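Local coordinates for dual specificity protein phosphatase 12 (Homo sapiens, PDB 4KI9) that removes phosphate from phosphotyrosine and from phosphoserine or phosphothreonine residues of proteins, here represented by its catalytic domain, at residues A[136-141]-A[150-155]. The protein carries 2 engineered substitutions. Residues are numbered along the deposited sequence; the frame is centred on the assembly and turned at random.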
ATOM      1  N   LEU A 136       4.037   8.017  -6.323  1.00 21.25           N
ATOM      2  CA  LEU A 136       3.075   8.671  -5.438  1.00 21.46           C
ATOM      3  C   LEU A 136       2.951  10.170  -5.718  1.00 24.39           C
ATOM      4  O   LEU A 136       1.887  10.762  -5.513  1.00 22.41           O
ATOM      5  CB  LEU A 136       3.415   8.423  -3.968  1.00 21.99           C
ATOM      6  CG  LEU A 136       3.160   6.992  -3.506  1.00 26.96           C
ATOM      7  CD1 LEU A 136       3.642   6.820  -2.078  1.00 24.12           C
ATOM      8  CD2 LEU A 136       1.679   6.663  -3.609  1.00 22.82           C
ATOM      9  N   LYS A 137       4.033  10.788  -6.189  1.00 22.26           N
ATOM     10  CA  LYS A 137       3.958  12.191  -6.591  1.00 21.97           C
ATOM     11  C   LYS A 137       3.052  12.333  -7.807  1.00 22.22           C
ATOM     12  O   LYS A 137       2.242  13.258  -7.881  1.00 18.67           O
ATOM     13  CB  LYS A 137       5.367  12.761  -6.851  1.00 23.64           C
ATOM     14  CG  LYS A 137       6.132  12.940  -5.552  1.00 30.89           C
ATOM     15  CD  LYS A 137       7.529  13.514  -5.760  1.00 37.23           C
ATOM     16  CE  LYS A 137       8.250  13.593  -4.429  1.00 44.47           C
ATOM     17  NZ  LYS A 137       9.726  13.638  -4.587  1.00 51.41           N
ATOM     18  N   LEU A 138       3.157  11.385  -8.741  1.00 17.65           N
ATOM     19  CA  LEU A 138       2.275  11.371  -9.904  1.00 22.78           C
ATOM     20  C   LEU A 138       0.822  11.160  -9.491  1.00 19.94           C
ATOM     21  O   LEU A 138      -0.072  11.801 -10.022  1.00 21.23           O
ATOM     22  CB  LEU A 138       2.681  10.275 -10.884  1.00 19.56           C
ATOM     23  CG  LEU A 138       4.102  10.391 -11.450  1.00 27.55           C
ATOM     24  CD1 LEU A 138       4.260   9.426 -12.582  1.00 22.00           C
ATOM     25  CD2 LEU A 138       4.419  11.814 -11.907  1.00 28.95           C
ATOM     26  N   TYR A 139       0.606  10.235  -8.558  1.00 21.50           N
ATOM     27  CA  TYR A 139      -0.711   9.972  -7.977  1.00 20.39           C
ATOM     28  C   TYR A 139      -1.353  11.253  -7.428  1.00 20.62           C
ATOM     29  O   TYR A 139      -2.499  11.548  -7.735  1.00 17.52           O
ATOM     30  CB  TYR A 139      -0.560   8.936  -6.862  1.00 18.33           C
ATOM     31  CG  TYR A 139      -1.826   8.218  -6.402  1.00 17.40           C
ATOM     32  CD1 TYR A 139      -2.666   7.577  -7.312  1.00 17.53           C
ATOM     33  CD2 TYR A 139      -2.123   8.116  -5.046  1.00 17.86           C
ATOM     34  CE1 TYR A 139      -3.796   6.878  -6.883  1.00 21.35           C
ATOM     35  CE2 TYR A 139      -3.254   7.424  -4.602  1.00 21.34           C
ATOM     36  CZ  TYR A 139      -4.073   6.801  -5.524  1.00 25.23           C
ATOM     37  OH  TYR A 139      -5.183   6.112  -5.094  1.00 26.41           O
ATOM     38  N   GLN A 140      -0.611  12.008  -6.623  1.00 22.65           N
ATOM     39  CA  GLN A 140      -1.072  13.309  -6.131  1.00 26.97           C
ATOM     40  C   GLN A 140      -1.352  14.272  -7.296  1.00 30.48           C
ATOM     41  O   GLN A 140      -2.425  14.883  -7.379  1.00 25.15           O
ATOM     42  CB  GLN A 140      -0.027  13.921  -5.186  1.00 27.98           C
ATOM     43  CG  GLN A 140      -0.352  15.341  -4.696  1.00 28.21           C
ATOM     44  CD  GLN A 140       0.736  15.907  -3.796  1.00 34.37           C
ATOM     45  OE1 GLN A 140       1.530  15.161  -3.221  1.00 29.37           O
ATOM     46  NE2 GLN A 140       0.776  17.235  -3.673  1.00 30.76           N
ATOM     47  N   ALA A 141      -0.388  14.395  -8.201  1.00 26.37           N
ATOM     48  CA  ALA A 141      -0.534  15.299  -9.340  1.00 30.57           C
ATOM     49  C   ALA A 141      -1.773  14.974 -10.179  1.00 29.13           C
ATOM     50  O   ALA A 141      -2.352  15.862 -10.793  1.00 30.34           O
ATOM     51  CB  ALA A 141       0.729  15.281 -10.209  1.00 28.37           C
ATOM     52  N   SER A 150      -5.186  10.748 -18.483  1.00 32.80           N
ATOM     53  CA  SER A 150      -4.368  11.939 -18.278  1.00 31.52           C
ATOM     54  C   SER A 150      -3.062  11.847 -19.056  1.00 30.66           C
ATOM     55  O   SER A 150      -2.581  10.754 -19.371  1.00 26.19           O
ATOM     56  CB  SER A 150      -4.090  12.181 -16.790  1.00 29.07           C
ATOM     57  OG  SER A 150      -3.237  11.184 -16.266  1.00 26.99           O
ATOM     58  N   ALA A 151      -2.503  13.005 -19.386  1.00 32.45           N
ATOM     59  CA  ALA A 151      -1.218  13.053 -20.057  1.00 32.67           C
ATOM     60  C   ALA A 151      -0.128  12.568 -19.116  1.00 29.03           C
ATOM     61  O   ALA A 151       0.861  11.989 -19.559  1.00 32.01           O
ATOM     62  CB  ALA A 151      -0.916  14.479 -20.549  1.00 31.41           C
ATOM     63  N   ILE A 152      -0.304  12.817 -17.821  1.00 26.31           N
ATOM     64  CA  ILE A 152       0.654  12.350 -16.816  1.00 28.68           C
ATOM     65  C   ILE A 152       0.756  10.821 -16.828  1.00 26.56           C
ATOM     66  O   ILE A 152       1.856  10.265 -16.829  1.00 22.22           O
ATOM     67  CB  ILE A 152       0.291  12.826 -15.396  1.00 28.74           C
ATOM     68  CG1 ILE A 152       0.576  14.310 -15.234  1.00 32.97           C
ATOM     69  CG2 ILE A 152       1.089  12.057 -14.332  1.00 25.55           C
ATOM     70  CD1 ILE A 152       0.077  14.848 -13.931  1.00 36.68           C
ATOM     71  N   TYR A 153      -0.386  10.145 -16.846  1.00 21.18           N
ATOM     72  CA  TYR A 153      -0.387   8.679 -16.850  1.00 21.22           C
ATOM     73  C   TYR A 153       0.163   8.121 -18.154  1.00 24.61           C
ATOM     74  O   TYR A 153       0.941   7.160 -18.157  1.00 22.96           O
ATOM     75  CB  TYR A 153      -1.800   8.101 -16.597  1.00 20.66           C
ATOM     76  CG  TYR A 153      -1.766   6.591 -16.447  1.00 20.29           C
ATOM     77  CD1 TYR A 153      -2.178   5.759 -17.475  1.00 21.34           C
ATOM     78  CD2 TYR A 153      -1.272   6.005 -15.285  1.00 22.61           C
ATOM     79  CE1 TYR A 153      -2.131   4.376 -17.343  1.00 22.36           C
ATOM     80  CE2 TYR A 153      -1.218   4.621 -15.141  1.00 19.89           C
ATOM     81  CZ  TYR A 153      -1.650   3.812 -16.171  1.00 21.83           C
ATOM     82  OH  TYR A 153      -1.580   2.437 -16.049  1.00 22.71           O
ATOM     83  N   LYS A 154      -0.235   8.717 -19.271  1.00 24.68           N
ATOM     84  CA  LYS A 154       0.233   8.219 -20.559  1.00 28.88           C
ATOM     85  C   LYS A 154       1.747   8.351 -20.670  1.00 27.81           C
ATOM     86  O   LYS A 154       2.416   7.417 -21.100  1.00 24.49           O
ATOM     87  CB  LYS A 154      -0.479   8.922 -21.714  1.00 33.91           C
ATOM     88  CG  LYS A 154      -1.957   8.561 -21.811  1.00 37.32           C
ATOM     89  CD  LYS A 154      -2.707   9.489 -22.741  1.00 41.80           C
ATOM     90  CE  LYS A 154      -4.181   9.119 -22.778  1.00 47.55           C
ATOM     91  NZ  LYS A 154      -5.002  10.162 -23.455  1.00 51.79           N
ATOM     92  N   GLN A 155       2.290   9.501 -20.266  1.00 26.13           N
ATOM     93  CA  GLN A 155       3.738   9.698 -20.344  1.00 28.54           C
ATOM     94  C   GLN A 155       4.466   8.697 -19.445  1.00 26.43           C
ATOM     95  O   GLN A 155       5.491   8.138 -19.821  1.00 23.90           O
ATOM     96  CB  GLN A 155       4.124  11.134 -19.966  1.00 27.15           C
ATOM     97  CG  GLN A 155       5.593  11.421 -20.152  1.00 30.23           C
ATOM     98  CD  GLN A 155       5.999  11.448 -21.618  1.00 35.34           C
ATOM     99  OE1 GLN A 155       5.154  11.584 -22.505  1.00 33.67           O
ATOM    100  NE2 GLN A 155       7.299  11.310 -21.878  1.00 34.27           N
TER
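I152 packs its two branches against L138 and A141, joining two helices of the dual-specificity phosphatase fold: the end of helix 130-141 and the start of the C-terminal helix 151-160, joined by a short irregular loop. The contact is wholly apolar and modest, burying 138 Å² in all, and no hydrogen bond crosses it. L138 lies on its buried side. There I152 CG2, standing anti to the backbone N, meets L138 CD2 at 4.1 Å and also rests beside L138 CB, at 4.2 Å. With L138 CG anti to the carbonyl carbon (chi1 -60°) and chi2 at -169°, CD2 is the methyl turned to I152. The other branch of I152 runs to the solvent side, where its extended end brings CD1 to A141 CB, 3.8 Å away; this is the closer touch, but A141, in the last turn of helix 130-141, is exposed. L138 and I152 are the nearest CA pair, 7.2 Å apart. Other side chains tie each helix to the rest of the domain. L136 and Y139 pack on helices 68-80 and 95-108, and Y139 OH is hydrogen-bonded to D69. On the second helix, Y153 OH is hydrogen-bonded to S66, a further link from the C-terminal helix to the domain, well away from the substrate-binding loop. S150 is the N-cap of that helix. Its OG accepts a hydrogen bond from Y153 N at 3.1 Å, with an angle of 158° at the hydrogen, and is also hydrogen-bonded to D147 O.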